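PDB 3UCJ: carbonic anhydrase from Coccomyxa sp. PA, which probably catalyses the reversible hydration of carbon dioxide to hydrogencarbonate and a proton, using one zinc ion per subunit. Local coordinates for residues E14-R17 and K18-D21; D27-Y30 and F31-V34; G121-N124 and L125-D129; W150-M153 and V154-V158; Q172-W175 and A176-Q179. One frame throughout, in Å; residues are numbered along the deposited sequence.

Interaction 1: E14-R17 and K18-D21; sequences EANR and KWAD
Asn16 and Trp19 meet one turn apart on helix 10-26: ND2 of Asn16 lies 3.8 Å from CE3 of Trp19, the amide and indole planes turned 31° from each other. The carbonyl oxygen Asn16 O sits at the rim of the same indole, in its plane, 3.7 Å from Trp19 CE3. Three residues apart, the two side chains leave neighbouring positions on the helix, and with CG anti to the backbone N in both (chi1 164° and 171°) the amide comes alongside the CE3 edge of the indole. Beneath them run four successive i to i+4 backbone bonds; Ala20 N reaches Asn16 O at 2.8 Å. On another flank Lys18 CB packs 3.4 Å from Glu14 O, while its ammonium turns onward to a salt bridge with Glu22. The amide of Asn16 is spent on a second subunit: OD1 accepts from Val195 N there, and ND2 donates to the Leu57 and Gly193 carbonyls of that chain. Trp19 in turn packs on Gly193 of the second subunit and edge-to-face with Phe31 of its own chain. A buried amide satisfied at both ends by main-chain groups of another chain is consistent with a flank fitted to the partner subunit, without which all three bonds would be lost.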
loop_
_atom_site.group_PDB
_atom_site.type_symbol
_atom_site.label_atom_id
_atom_site.label_comp_id
_atom_site.label_asym_id
_atom_site.label_seq_id
_atom_site.Cartn_x
_atom_site.Cartn_y
_atom_site.Cartn_z
ATOM N N GLU A 14 -35.218 9.564 3.765
ATOM C CA GLU A 14 -36.490 9.972 3.158
ATOM C C GLU A 14 -36.227 10.341 1.716
ATOM O O GLU A 14 -36.956 9.901 0.807
ATOM C CB GLU A 14 -37.115 11.176 3.948
ATOM C CG GLU A 14 -38.518 11.634 3.409
ATOM C CD GLU A 14 -39.486 10.424 3.110
ATOM O OE1 GLU A 14 -39.609 9.500 3.969
ATOM O OE2 GLU A 14 -40.095 10.380 1.988
ATOM N N ALA A 15 -35.121 11.050 1.448
ATOM C CA ALA A 15 -34.841 11.387 0.078
ATOM C C ALA A 15 -34.571 10.121 -0.760
ATOM O O ALA A 15 -34.940 10.017 -1.940
ATOM C CB ALA A 15 -33.680 12.421 -0.014
ATOM N N ASN A 16 -33.869 9.154 -0.166
ATOM C CA ASN A 16 -33.602 7.870 -0.835
ATOM C C ASN A 16 -34.902 7.064 -1.128
ATOM O O ASN A 16 -35.040 6.476 -2.211
ATOM C CB ASN A 16 -32.679 7.057 0.095
ATOM C CG ASN A 16 -32.623 5.593 -0.242
ATOM O OD1 ASN A 16 -33.017 4.765 0.604
ATOM N ND2 ASN A 16 -32.094 5.236 -1.411
ATOM N N ARG A 17 -35.739 6.927 -0.099
ATOM C CA ARG A 17 -37.020 6.204 -0.234
ATOM C C ARG A 17 -37.868 6.837 -1.398
ATOM O O ARG A 17 -38.342 6.123 -2.275
ATOM C CB ARG A 17 -37.785 6.205 1.065
ATOM C CG ARG A 17 -38.905 5.113 1.070
ATOM C CD ARG A 17 -39.813 5.188 2.341
ATOM N NE ARG A 17 -39.193 4.516 3.496
ATOM C CZ ARG A 17 -39.092 3.187 3.677
ATOM N NH1 ARG A 17 -39.605 2.327 2.786
ATOM N NH2 ARG A 17 -38.479 2.711 4.780
ATOM N N LYS A 18 -37.899 8.168 -1.440
ATOM C CA LYS A 18 -38.699 8.919 -2.458
ATOM C C LYS A 18 -38.135 8.656 -3.848
ATOM O O LYS A 18 -38.871 8.412 -4.845
ATOM C CB LYS A 18 -38.731 10.397 -2.036
ATOM C CG LYS A 18 -39.507 11.393 -2.936
ATOM C CD LYS A 18 -40.006 12.569 -2.033
ATOM C CE LYS A 18 -40.276 13.890 -2.829
ATOM N NZ LYS A 18 -40.320 13.632 -4.315
ATOM N N TRP A 19 -36.787 8.650 -3.927
ATOM C CA TRP A 19 -36.108 8.254 -5.146
ATOM C C TRP A 19 -36.377 6.809 -5.546
ATOM O O TRP A 19 -36.660 6.560 -6.699
ATOM C CB TRP A 19 -34.551 8.449 -4.985
ATOM C CG TRP A 19 -33.751 7.863 -6.099
ATOM C CD1 TRP A 19 -33.535 8.402 -7.333
ATOM C CD2 TRP A 19 -33.041 6.594 -6.079
ATOM N NE1 TRP A 19 -32.735 7.555 -8.090
ATOM C CE2 TRP A 19 -32.424 6.441 -7.333
ATOM C CE3 TRP A 19 -32.873 5.591 -5.104
ATOM C CZ2 TRP A 19 -31.635 5.345 -7.649
ATOM C CZ3 TRP A 19 -32.076 4.506 -5.412
ATOM C CH2 TRP A 19 -31.456 4.401 -6.680
ATOM N N ALA A 20 -36.263 5.837 -4.632
ATOM C CA ALA A 20 -36.399 4.451 -5.080
ATOM C C ALA A 20 -37.873 4.227 -5.456
ATOM O O ALA A 20 -38.188 3.402 -6.308
ATOM C CB ALA A 20 -36.058 3.503 -3.963
ATOM N N ASP A 21 -38.738 4.923 -4.735
ATOM C CA ASP A 21 -40.210 4.797 -5.026
ATOM C C ASP A 21 -40.568 5.259 -6.449
ATOM O O ASP A 21 -41.093 4.484 -7.260
ATOM C CB ASP A 21 -41.017 5.501 -3.944
ATOM C CG ASP A 21 -42.544 5.393 -4.205
ATOM O OD1 ASP A 21 -43.168 6.443 -4.182
ATOM O OD2 ASP A 21 -43.049 4.270 -4.478
#

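Interaction 2: D27-Y30 and F31-V34. With PO4 (phosphate ion), chain E.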
loop_
_atom_site.group_PDB
_atom_site.type_symbol
_atom_site.label_atom_id
_atom_site.label_comp_id
_atom_site.label_asym_id
_atom_site.label_seq_id
_atom_site.Cartn_x
_atom_site.Cartn_y
_atom_site.Cartn_z
ATOM N N ASP A 27 -40.657 2.141 -13.706
ATOM C CA ASP A 27 -40.108 0.980 -14.333
ATOM C C ASP A 27 -40.046 -0.145 -13.285
ATOM O O ASP A 27 -39.139 -0.170 -12.427
ATOM C CB ASP A 27 -38.701 1.347 -14.863
ATOM C CG ASP A 27 -37.982 0.179 -15.496
ATOM O OD1 ASP A 27 -36.921 0.445 -16.119
ATOM O OD2 ASP A 27 -38.411 -0.993 -15.373
ATOM N N SER A 28 -41.016 -1.056 -13.304
ATOM C CA SER A 28 -41.126 -1.977 -12.151
ATOM C C SER A 28 -39.859 -2.844 -11.925
ATOM O O SER A 28 -39.658 -3.362 -10.810
ATOM C CB SER A 28 -42.343 -2.942 -12.338
ATOM O OG SER A 28 -42.045 -3.876 -13.388
ATOM N N THR A 29 -39.081 -3.140 -12.939
ATOM C CA THR A 29 -37.908 -4.020 -12.693
ATOM C C THR A 29 -36.592 -3.220 -12.545
ATOM O O THR A 29 -35.530 -3.802 -12.586
ATOM C CB THR A 29 -37.649 -5.146 -13.774
ATOM O OG1 THR A 29 -37.288 -4.545 -15.033
ATOM C CG2 THR A 29 -38.833 -6.119 -13.952
ATOM N N TYR A 30 -36.707 -1.898 -12.407
ATOM C CA TYR A 30 -35.524 -0.966 -12.318
ATOM C C TYR A 30 -34.494 -1.504 -11.297
ATOM O O TYR A 30 -33.284 -1.602 -11.626
ATOM C CB TYR A 30 -36.010 0.383 -11.863
ATOM C CG TYR A 30 -34.998 1.495 -12.024
ATOM C CD1 TYR A 30 -34.710 2.033 -13.282
ATOM C CD2 TYR A 30 -34.349 2.029 -10.880
ATOM C CE1 TYR A 30 -33.806 3.101 -13.423
ATOM C CE2 TYR A 30 -33.437 3.115 -11.000
ATOM C CZ TYR A 30 -33.167 3.632 -12.258
ATOM O OH TYR A 30 -32.288 4.689 -12.360
ATOM N N PHE A 31 -34.974 -1.895 -10.120
ATOM C CA PHE A 31 -34.074 -2.480 -9.072
ATOM C C PHE A 31 -34.112 -4.012 -9.125
ATOM O O PHE A 31 -33.070 -4.722 -9.039
ATOM C CB PHE A 31 -34.468 -1.970 -7.712
ATOM C CG PHE A 31 -34.385 -0.477 -7.582
ATOM C CD1 PHE A 31 -33.116 0.172 -7.677
ATOM C CD2 PHE A 31 -35.526 0.291 -7.372
ATOM C CE1 PHE A 31 -33.029 1.545 -7.595
ATOM C CE2 PHE A 31 -35.461 1.700 -7.255
ATOM C CZ PHE A 31 -34.182 2.329 -7.340
ATOM N N SER A 32 -35.322 -4.588 -9.331
ATOM C CA SER A 32 -35.386 -6.019 -9.173
ATOM C C SER A 32 -34.491 -6.724 -10.134
ATOM O O SER A 32 -33.981 -7.827 -9.830
ATOM C CB SER A 32 -36.871 -6.582 -9.230
ATOM O OG SER A 32 -37.497 -6.253 -10.508
ATOM N N LYS A 33 -34.284 -6.180 -11.346
ATOM C CA LYS A 33 -33.479 -6.987 -12.251
ATOM C C LYS A 33 -31.979 -7.092 -11.828
ATOM O O LYS A 33 -31.252 -7.962 -12.338
ATOM C CB LYS A 33 -33.505 -6.454 -13.681
ATOM C CG LYS A 33 -33.033 -5.043 -13.754
ATOM C CD LYS A 33 -33.061 -4.468 -15.146
ATOM C CE LYS A 33 -33.041 -2.965 -15.006
ATOM N NZ LYS A 33 -33.063 -2.460 -16.348
ATOM N N VAL A 34 -31.565 -6.230 -10.882
ATOM C CA VAL A 34 -30.168 -6.328 -10.397
ATOM C C VAL A 34 -30.162 -6.783 -8.951
ATOM O O VAL A 34 -29.161 -6.551 -8.221
ATOM C CB VAL A 34 -29.419 -4.958 -10.542
ATOM C CG1 VAL A 34 -29.211 -4.701 -12.068
ATOM C CG2 VAL A 34 -30.159 -3.817 -9.866
HETATM P P PO4 E . -32.317 -3.977 -19.554
HETATM O O1 PO4 E . -33.572 -3.326 -19.139
HETATM O O2 PO4 E . -32.373 -5.479 -19.311
HETATM O O3 PO4 E . -32.009 -3.725 -21.018
HETATM O O4 PO4 E . -31.218 -3.412 -18.720
HETATM O O HOH W 1 -36.088 -2.155 -16.186
HETATM O O HOH W 2 -37.586 -2.795 -9.263
HETATM O O HOH W 3 -40.073 -6.592 -10.200
#
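A type I beta turn from Asp27 to Tyr30, closed by Tyr30 N to Asp27 O, runs into a short helix-like bend in which Lys33 N bonds to Thr29 O at 3.0 Å. Tyr30 and Phe31, adjacent in sequence, form a T-shaped pair: the edge of Tyr30 points at the face of Phe31, with centroids 5.0 Å apart and planes at 88°. The touching atom is Tyr30 CD2, which stands 3.5 Å above the centre of the Phe31 ring. Different first torsions (chi1 -167° for Tyr30, -60° for Phe31) fold the neighbouring rings together. This is the turn that follows helix 10-26 and leads toward strand 42-47; both rings lie against Cys23 of the helix and Pro62, and Phe31 also packs on Gly191 of the second subunit. On the solvent side, Lys33 CG tucks 3.0 Å from Thr29 O before the extended chain carries NZ to a phosphate ion, probably from the crystallisation liquor, 3.0 Å from its O1. One water joins Lys33 NZ, Thr29 OG1 and, weakly, Asp27 OD2. A second links Ser28 O to Ser32 N, and a third lies 2.6 Å from Ser32 OG, which itself sits 3.2 Å from Thr29 CA.

Interaction 3: G121-N124 and L125-D129. With AZM (5-acetamido-1,3,4-thiadiazole-2-sulfonamide), chain D.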
loop_
_atom_site.group_PDB
_atom_site.type_symbol
_atom_site.label_atom_id
_atom_site.label_comp_id
_atom_site.label_asym_id
_atom_site.label_seq_id
_atom_site.Cartn_x
_atom_site.Cartn_y
_atom_site.Cartn_z
ATOM N N GLY A 121 1.196 14.672 6.121
ATOM C CA GLY A 121 -0.083 13.952 6.062
ATOM C C GLY A 121 -0.104 12.981 4.864
ATOM O O GLY A 121 0.798 12.980 3.944
ATOM N N VAL A 122 -1.199 12.233 4.850
ATOM C CA VAL A 122 -1.316 11.159 3.807
ATOM C C VAL A 122 -1.709 11.652 2.437
ATOM O O VAL A 122 -1.369 11.003 1.413
ATOM C CB VAL A 122 -2.327 10.053 4.268
ATOM C CG1 VAL A 122 -1.804 9.330 5.471
ATOM C CG2 VAL A 122 -3.691 10.661 4.499
ATOM N N THR A 123 -2.468 12.759 2.341
ATOM C CA THR A 123 -2.838 13.200 1.049
ATOM C C THR A 123 -1.597 13.611 0.244
ATOM O O THR A 123 -1.506 13.373 -0.968
ATOM C CB THR A 123 -3.828 14.409 1.120
ATOM O OG1 THR A 123 -4.950 14.038 1.905
ATOM C CG2 THR A 123 -4.306 14.796 -0.255
ATOM N N ASN A 124 -0.664 14.279 0.912
ATOM C CA ASN A 124 0.544 14.699 0.228
ATOM C C ASN A 124 1.340 13.407 -0.297
ATOM O O ASN A 124 1.897 13.418 -1.372
ATOM C CB ASN A 124 1.496 15.499 1.161
ATOM C CG ASN A 124 2.767 15.906 0.400
ATOM O OD1 ASN A 124 2.726 16.605 -0.627
ATOM N ND2 ASN A 124 3.874 15.391 0.847
ATOM N N LEU A 125 1.327 12.369 0.494
ATOM C CA LEU A 125 1.967 11.076 0.013
ATOM C C LEU A 125 1.197 10.601 -1.218
ATOM O O LEU A 125 1.780 10.306 -2.257
ATOM C CB LEU A 125 1.915 9.950 1.070
ATOM C CG LEU A 125 2.553 10.273 2.466
ATOM C CD1 LEU A 125 2.447 9.061 3.450
ATOM C CD2 LEU A 125 3.985 10.667 2.191
ATOM N N TRP A 126 -0.123 10.576 -1.069
ATOM C CA TRP A 126 -0.988 10.098 -2.173
ATOM C C TRP A 126 -0.771 10.743 -3.501
ATOM O O TRP A 126 -0.770 10.093 -4.567
ATOM C CB TRP A 126 -2.482 10.134 -1.697
ATOM C CG TRP A 126 -3.433 9.623 -2.745
ATOM C CD1 TRP A 126 -4.219 10.384 -3.566
ATOM C CD2 TRP A 126 -3.583 8.241 -3.195
ATOM N NE1 TRP A 126 -4.888 9.562 -4.439
ATOM C CE2 TRP A 126 -4.510 8.256 -4.253
ATOM C CE3 TRP A 126 -3.024 6.990 -2.787
ATOM C CZ2 TRP A 126 -4.931 7.079 -4.943
ATOM C CZ3 TRP A 126 -3.419 5.794 -3.536
ATOM C CH2 TRP A 126 -4.383 5.880 -4.592
ATOM N N ILE A 127 -0.698 12.096 -3.519
ATOM C CA ILE A 127 -0.559 12.744 -4.778
ATOM C C ILE A 127 0.851 12.789 -5.317
ATOM O O ILE A 127 1.097 13.455 -6.336
ATOM C CB ILE A 127 -1.172 14.269 -4.657
ATOM C CG1 ILE A 127 -0.250 15.044 -3.689
ATOM C CG2 ILE A 127 -2.645 14.145 -4.221
ATOM C CD1 ILE A 127 -0.643 16.628 -3.712
ATOM N N SER A 128 1.773 11.972 -4.787
ATOM C CA SER A 128 3.096 11.877 -5.357
ATOM C C SER A 128 3.001 11.530 -6.847
ATOM O O SER A 128 3.797 12.009 -7.660
ATOM C CB SER A 128 4.021 10.827 -4.625
ATOM O OG SER A 128 4.138 11.155 -3.238
ATOM N N ASP A 129 1.964 10.749 -7.241
ATOM C CA ASP A 129 1.918 10.374 -8.646
ATOM C C ASP A 129 1.752 11.631 -9.506
ATOM O O ASP A 129 2.224 11.635 -10.687
ATOM C CB ASP A 129 0.666 9.467 -9.002
ATOM C CG ASP A 129 0.581 8.159 -8.151
ATOM O OD1 ASP A 129 -0.189 7.238 -8.543
ATOM O OD2 ASP A 129 1.080 8.079 -7.017
HETATM C C1 AZM D . -9.292 17.781 -4.240
HETATM C C2 AZM D . -7.442 18.618 -2.932
HETATM C C3 AZM D . -5.356 18.088 -1.902
HETATM C C4 AZM D . -4.350 18.455 -0.827
HETATM N N1 AZM D . -10.554 17.177 -6.636
HETATM N N2 AZM D . -8.291 19.604 -3.377
HETATM N N3 AZM D . -9.447 19.104 -4.176
HETATM N N4 AZM D . -6.239 19.014 -2.281
HETATM O O1 AZM D . -11.664 16.705 -4.443
HETATM O O2 AZM D . -9.680 15.546 -5.172
HETATM O O3 AZM D . -5.401 16.945 -2.432
HETATM S S1 AZM D . -10.470 16.819 -5.098
HETATM S S2 AZM D . -7.930 17.046 -3.363
#
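Leu125 has CG opposite its own carbonyl carbon (chi1 -56°), which swings the side chain back along the helix until CG lies 3.5 Å from Gly121 O and CB packs on Val122 O. Ile127 CG1 sits between its backbone N and carbonyl carbon (chi1 67°), pressing CG1 to 3.4 Å from Thr123 O and bringing CG2 beside the same oxygen. That oxygen also accepts Ile127 N at 3.0 Å, and Trp126 N bonds to Val122 O one residue earlier. The segments make up the short helix 122-126, with Gly121 at its N-cap position, and a kink at Ile127, itself the N-cap position of helix 128-135. At the kink Leu125 O takes two bonds from one residue, Ser128 N and Ser128 OG, the hydroxyl at 2.7 Å. Thr123 belongs to the acetazolamide pocket: its methyl CG2 meets the inhibitor's acetamide oxygen O3 at 3.2 Å, while OG1 is hydrogen-bonded to Glu87 of the second subunit. Asn124 turns OD1 to Arg131, and the Trp126 indole donates NE1 to Val71 O. Other chains pack here too: Lys78 of a third subunit makes a cation-pi contact with Trp126 and a salt bridge with Asp129, and Leu125 packs on Val122 of a fourth subunit.

Interaction 4: W150-M153 and V154-V158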
loop_
_atom_site.group_PDB
_atom_site.type_symbol
_atom_site.label_atom_id
_atom_site.label_comp_id
_atom_site.label_asym_id
_atom_site.label_seq_id
_atom_site.Cartn_x
_atom_site.Cartn_y
_atom_site.Cartn_z
ATOM N N TRP A 150 -3.070 24.690 -14.380
ATOM C CA TRP A 150 -3.981 23.821 -13.698
ATOM C C TRP A 150 -4.720 22.944 -14.683
ATOM O O TRP A 150 -4.771 21.771 -14.540
ATOM C CB TRP A 150 -4.959 24.642 -12.882
ATOM C CG TRP A 150 -5.761 23.896 -11.877
ATOM C CD1 TRP A 150 -5.810 22.556 -11.684
ATOM C CD2 TRP A 150 -6.669 24.459 -10.942
ATOM N NE1 TRP A 150 -6.659 22.260 -10.678
ATOM C CE2 TRP A 150 -7.202 23.410 -10.201
ATOM C CE3 TRP A 150 -7.070 25.756 -10.646
ATOM C CZ2 TRP A 150 -8.097 23.611 -9.196
ATOM C CZ3 TRP A 150 -7.954 25.944 -9.653
ATOM C CH2 TRP A 150 -8.464 24.890 -8.933
ATOM N N ASP A 151 -5.279 23.549 -15.706
ATOM C CA ASP A 151 -6.019 22.826 -16.690
ATOM C C ASP A 151 -5.139 21.819 -17.395
ATOM O O ASP A 151 -5.519 20.708 -17.639
ATOM C CB ASP A 151 -6.625 23.782 -17.700
ATOM C CG ASP A 151 -7.704 24.637 -17.120
ATOM O OD1 ASP A 151 -8.065 25.609 -17.752
ATOM O OD2 ASP A 151 -8.198 24.373 -16.040
ATOM N N LYS A 152 -3.948 22.236 -17.731
ATOM C CA LYS A 152 -3.025 21.380 -18.393
ATOM C C LYS A 152 -2.623 20.207 -17.501
ATOM O O LYS A 152 -2.500 19.114 -17.955
ATOM C CB LYS A 152 -1.813 22.192 -18.796
ATOM C CG LYS A 152 -0.880 21.530 -19.706
ATOM C CD LYS A 152 -1.565 21.034 -20.896
ATOM C CE LYS A 152 -0.666 21.089 -22.050
ATOM N NZ LYS A 152 -1.011 20.159 -23.101
ATOM N N MET A 153 -2.416 20.461 -16.232
ATOM C CA MET A 153 -2.072 19.400 -15.316
ATOM C C MET A 153 -3.170 18.338 -15.281
ATOM O O MET A 153 -2.898 17.178 -15.320
ATOM C CB MET A 153 -1.808 19.955 -13.941
ATOM C CG MET A 153 -1.289 18.946 -12.953
ATOM S SD MET A 153 0.384 18.467 -13.229
ATOM C CE MET A 153 0.241 16.850 -13.931
ATOM N N VAL A 154 -4.405 18.772 -15.208
ATOM C CA VAL A 154 -5.538 17.866 -15.267
ATOM C C VAL A 154 -5.476 16.974 -16.499
ATOM O O VAL A 154 -5.579 15.793 -16.415
ATOM C CB VAL A 154 -6.867 18.637 -15.195
ATOM C CG1 VAL A 154 -8.003 17.763 -15.542
ATOM C CG2 VAL A 154 -7.061 19.191 -13.835
ATOM N N GLU A 155 -5.257 17.576 -17.646
ATOM C CA GLU A 155 -5.168 16.859 -18.885
ATOM C C GLU A 155 -4.003 15.889 -18.964
ATOM O O GLU A 155 -4.145 14.797 -19.434
ATOM C CB GLU A 155 -5.125 17.839 -20.051
ATOM C CG GLU A 155 -6.377 18.632 -20.210
ATOM C CD GLU A 155 -6.214 19.887 -21.054
ATOM O OE1 GLU A 155 -7.133 20.696 -21.057
ATOM O OE2 GLU A 155 -5.172 20.054 -21.678
ATOM N N LEU A 156 -2.842 16.321 -18.531
ATOM C CA LEU A 156 -1.665 15.472 -18.563
ATOM C C LEU A 156 -1.879 14.289 -17.628
ATOM O O LEU A 156 -1.405 13.179 -17.934
ATOM C CB LEU A 156 -0.420 16.244 -18.088
ATOM C CG LEU A 156 0.099 17.207 -19.221
ATOM C CD1 LEU A 156 1.106 18.202 -18.579
ATOM C CD2 LEU A 156 0.614 16.441 -20.422
ATOM N N ASN A 157 -2.545 14.574 -16.522
ATOM C CA ASN A 157 -2.807 13.516 -15.534
ATOM C C ASN A 157 -3.741 12.462 -16.176
ATOM O O ASN A 157 -3.457 11.220 -16.130
ATOM C CB ASN A 157 -3.384 14.086 -14.265
ATOM C CG ASN A 157 -3.498 12.991 -13.162
ATOM O OD1 ASN A 157 -2.525 12.266 -12.903
ATOM N ND2 ASN A 157 -4.683 12.845 -12.618
ATOM N N VAL A 158 -4.824 12.915 -16.807
ATOM C CA VAL A 158 -5.660 11.933 -17.572
ATOM C C VAL A 158 -4.799 11.073 -18.503
ATOM O O VAL A 158 -4.905 9.810 -18.534
ATOM C CB VAL A 158 -6.829 12.621 -18.361
ATOM C CG1 VAL A 158 -7.591 11.557 -19.224
ATOM C CG2 VAL A 158 -7.788 13.293 -17.378
#
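Glu155 lies back over the preceding turn of helix 146-167. Its CB is 3.6 Å from Lys152 O; CG, anti to the carbonyl carbon (chi1 -65°), points back to the earlier turn and comes 3.4 Å from Asp151 O, and CD stays 3.6 Å from that same oxygen. At the tip, OE2 touches Lys152 CD at 3.8 Å, the two chains crossing at about a right angle, while OE1 is hydrogen-bonded to Tyr104 OH. Lys152 NZ stays 4.4 Å from OE2, too far for a salt bridge, though the opposite charges probably still attract. An alanine here is likely to leave the Tyr104 hydroxyl without this acceptor and Lys152 without its nearby negative charge. Along the other flanks Lys152 CG meets Leu156 CD1, Met153 CE approaches Leu156 CB, and Val154 CG2 lies 4.2 Å from Trp150 CD1. Four backbone bonds, donated by N of Val154, Glu155, Leu156 and Asn157 to the carbonyl four residues earlier, hold this spacing. Trp150 NE1 bonds to the carbonyl of the zinc ligand Cys106, and Val154 packs on Cys109. Met153 and Leu156 press against helices 128-135 and 138-141, placing these turns between those two and helix 107-114, next to Cys106.

Interaction 5: Q172-W175 and A176-Q179; sequences QAAW and ARGQ
Arg177 lays one face of its guanidinium over Ala174, whose CA stands 3.6 Å above the centre of the group and whose CB is 3.8 Å from NH2. The chain gets there by starting between the backbone N and the carbonyl carbon (chi1 73°) and then running extended to NE, passing with CG 3.4 Å from Ala174 O. At its NE/NH2 edge the guanidinium grips Gln179 OE1, which is tilted 19° out of the guanidinium plane: NH2 donates at 2.7 Å and NE adds a weaker bond, both steadying the group. NH2 also forms a salt bridge with Asp91. With an alanine in place of Gln179 the guanidinium would probably keep Asp91 but lose the OE1 grip, and Val90 O its NE2 donor. The helix ends in a Schellman motif with Gly178, at positive phi, as its C-prime residue: Gln179 N bonds to Ala174 O at 2.9 Å and Gly178 N to Trp175 O at 3.0 Å. Ala174 O takes Arg177 N as well, the two donors arriving from opposite faces of its plane. Trp175 meets Gln179 O at the indole edge, in plane with the ring, and gives NE1 to Leu181 O. The motif thus turns helix 169-176 toward strand 182-189, with Ala174 and Arg177 against Val90 of helix 80-92 and Trp175 against Met205 of helix 205-211.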
loop_
_atom_site.group_PDB
_atom_site.type_symbol
_atom_site.label_atom_id
_atom_site.label_comp_id
_atom_site.label_asym_id
_atom_site.label_seq_id
_atom_site.Cartn_x
_atom_site.Cartn_y
_atom_site.Cartn_z
ATOM N N GLN A 172 -3.125 -5.739 -19.789
ATOM C CA GLN A 172 -2.147 -6.317 -20.672
ATOM C C GLN A 172 -2.459 -7.829 -20.794
ATOM O O GLN A 172 -2.441 -8.374 -21.920
ATOM C CB GLN A 172 -0.735 -6.134 -20.216
ATOM C CG GLN A 172 -0.155 -4.733 -20.584
ATOM C CD GLN A 172 -0.021 -4.592 -22.119
ATOM O OE1 GLN A 172 0.487 -5.521 -22.797
ATOM N NE2 GLN A 172 -0.480 -3.465 -22.661
ATOM N N ALA A 173 -2.788 -8.477 -19.675
ATOM C CA ALA A 173 -3.129 -9.896 -19.720
ATOM C C ALA A 173 -4.426 -10.109 -20.539
ATOM O O ALA A 173 -4.476 -11.092 -21.303
ATOM C CB ALA A 173 -3.195 -10.509 -18.282
ATOM N N ALA A 174 -5.413 -9.220 -20.436
ATOM C CA ALA A 174 -6.691 -9.340 -21.063
ATOM C C ALA A 174 -6.514 -9.178 -22.580
ATOM O O ALA A 174 -7.044 -10.004 -23.388
ATOM C CB ALA A 174 -7.634 -8.327 -20.585
ATOM N N TRP A 175 -5.773 -8.155 -22.974
ATOM C CA TRP A 175 -5.399 -8.020 -24.390
ATOM C C TRP A 175 -4.640 -9.267 -24.904
ATOM O O TRP A 175 -4.919 -9.729 -26.009
ATOM C CB TRP A 175 -4.618 -6.732 -24.655
ATOM C CG TRP A 175 -5.451 -5.454 -24.557
ATOM C CD1 TRP A 175 -6.799 -5.350 -24.556
ATOM C CD2 TRP A 175 -4.935 -4.099 -24.531
ATOM N NE1 TRP A 175 -7.168 -4.031 -24.521
ATOM C CE2 TRP A 175 -6.037 -3.245 -24.514
ATOM C CE3 TRP A 175 -3.627 -3.553 -24.565
ATOM C CZ2 TRP A 175 -5.906 -1.851 -24.459
ATOM C CZ3 TRP A 175 -3.500 -2.172 -24.573
ATOM C CH2 TRP A 175 -4.617 -1.345 -24.528
ATOM N N ALA A 176 -3.701 -9.816 -24.144
ATOM C CA ALA A 176 -2.934 -10.956 -24.618
ATOM C C ALA A 176 -3.800 -12.187 -24.855
ATOM O O ALA A 176 -3.358 -13.085 -25.604
ATOM C CB ALA A 176 -1.768 -11.320 -23.698
ATOM N N ARG A 177 -4.961 -12.279 -24.195
ATOM C CA ARG A 177 -5.854 -13.443 -24.383
ATOM C C ARG A 177 -6.987 -13.124 -25.348
ATOM O O ARG A 177 -7.936 -13.900 -25.498
ATOM C CB ARG A 177 -6.347 -14.024 -23.013
ATOM C CG ARG A 177 -7.405 -13.162 -22.267
ATOM C CD ARG A 177 -7.735 -13.700 -20.827
ATOM N NE ARG A 177 -8.604 -12.764 -20.105
ATOM C CZ ARG A 177 -8.192 -11.986 -19.051
ATOM N NH1 ARG A 177 -6.965 -12.071 -18.554
ATOM N NH2 ARG A 177 -9.058 -11.150 -18.496
ATOM N N GLY A 178 -6.901 -11.953 -25.979
ATOM C CA GLY A 178 -7.876 -11.514 -26.952
ATOM C C GLY A 178 -9.205 -11.081 -26.421
ATOM O O GLY A 178 -10.200 -11.088 -27.138
ATOM N N GLN A 179 -9.277 -10.686 -25.146
ATOM C CA GLN A 179 -10.504 -10.167 -24.643
ATOM C C GLN A 179 -10.660 -8.740 -25.080
ATOM O O GLN A 179 -9.693 -7.968 -25.007
ATOM C CB GLN A 179 -10.485 -10.264 -23.104
ATOM C CG GLN A 179 -11.715 -9.768 -22.446
ATOM C CD GLN A 179 -11.565 -9.934 -20.920
ATOM O OE1 GLN A 179 -10.915 -10.856 -20.440
ATOM N NE2 GLN A 179 -12.165 -9.049 -20.211
#

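Interactions 1 and 2 form one patch on the N-terminal arm: Trp19 CH2 meets Phe31 CE1 at 3.4 Å, and both contacts reach the second subunit. Interaction 3 lies across the chain's centre from interaction 2, their centres about 41 Å apart, yet it too touches the second subunit. It lines the acetazolamide pocket through Thr123, with Ile127 about 8 Å from the zinc ligand Cys106 between side chains. Interaction 4 also comes near that ligand, the Val154 side chain about 4 Å from that of Cys106, and its nearest atoms are about 5 Å from interaction 3. Interaction 5, on the next helix, remains about 13 Å from interaction 4 at the nearest atoms, distant from the zinc site.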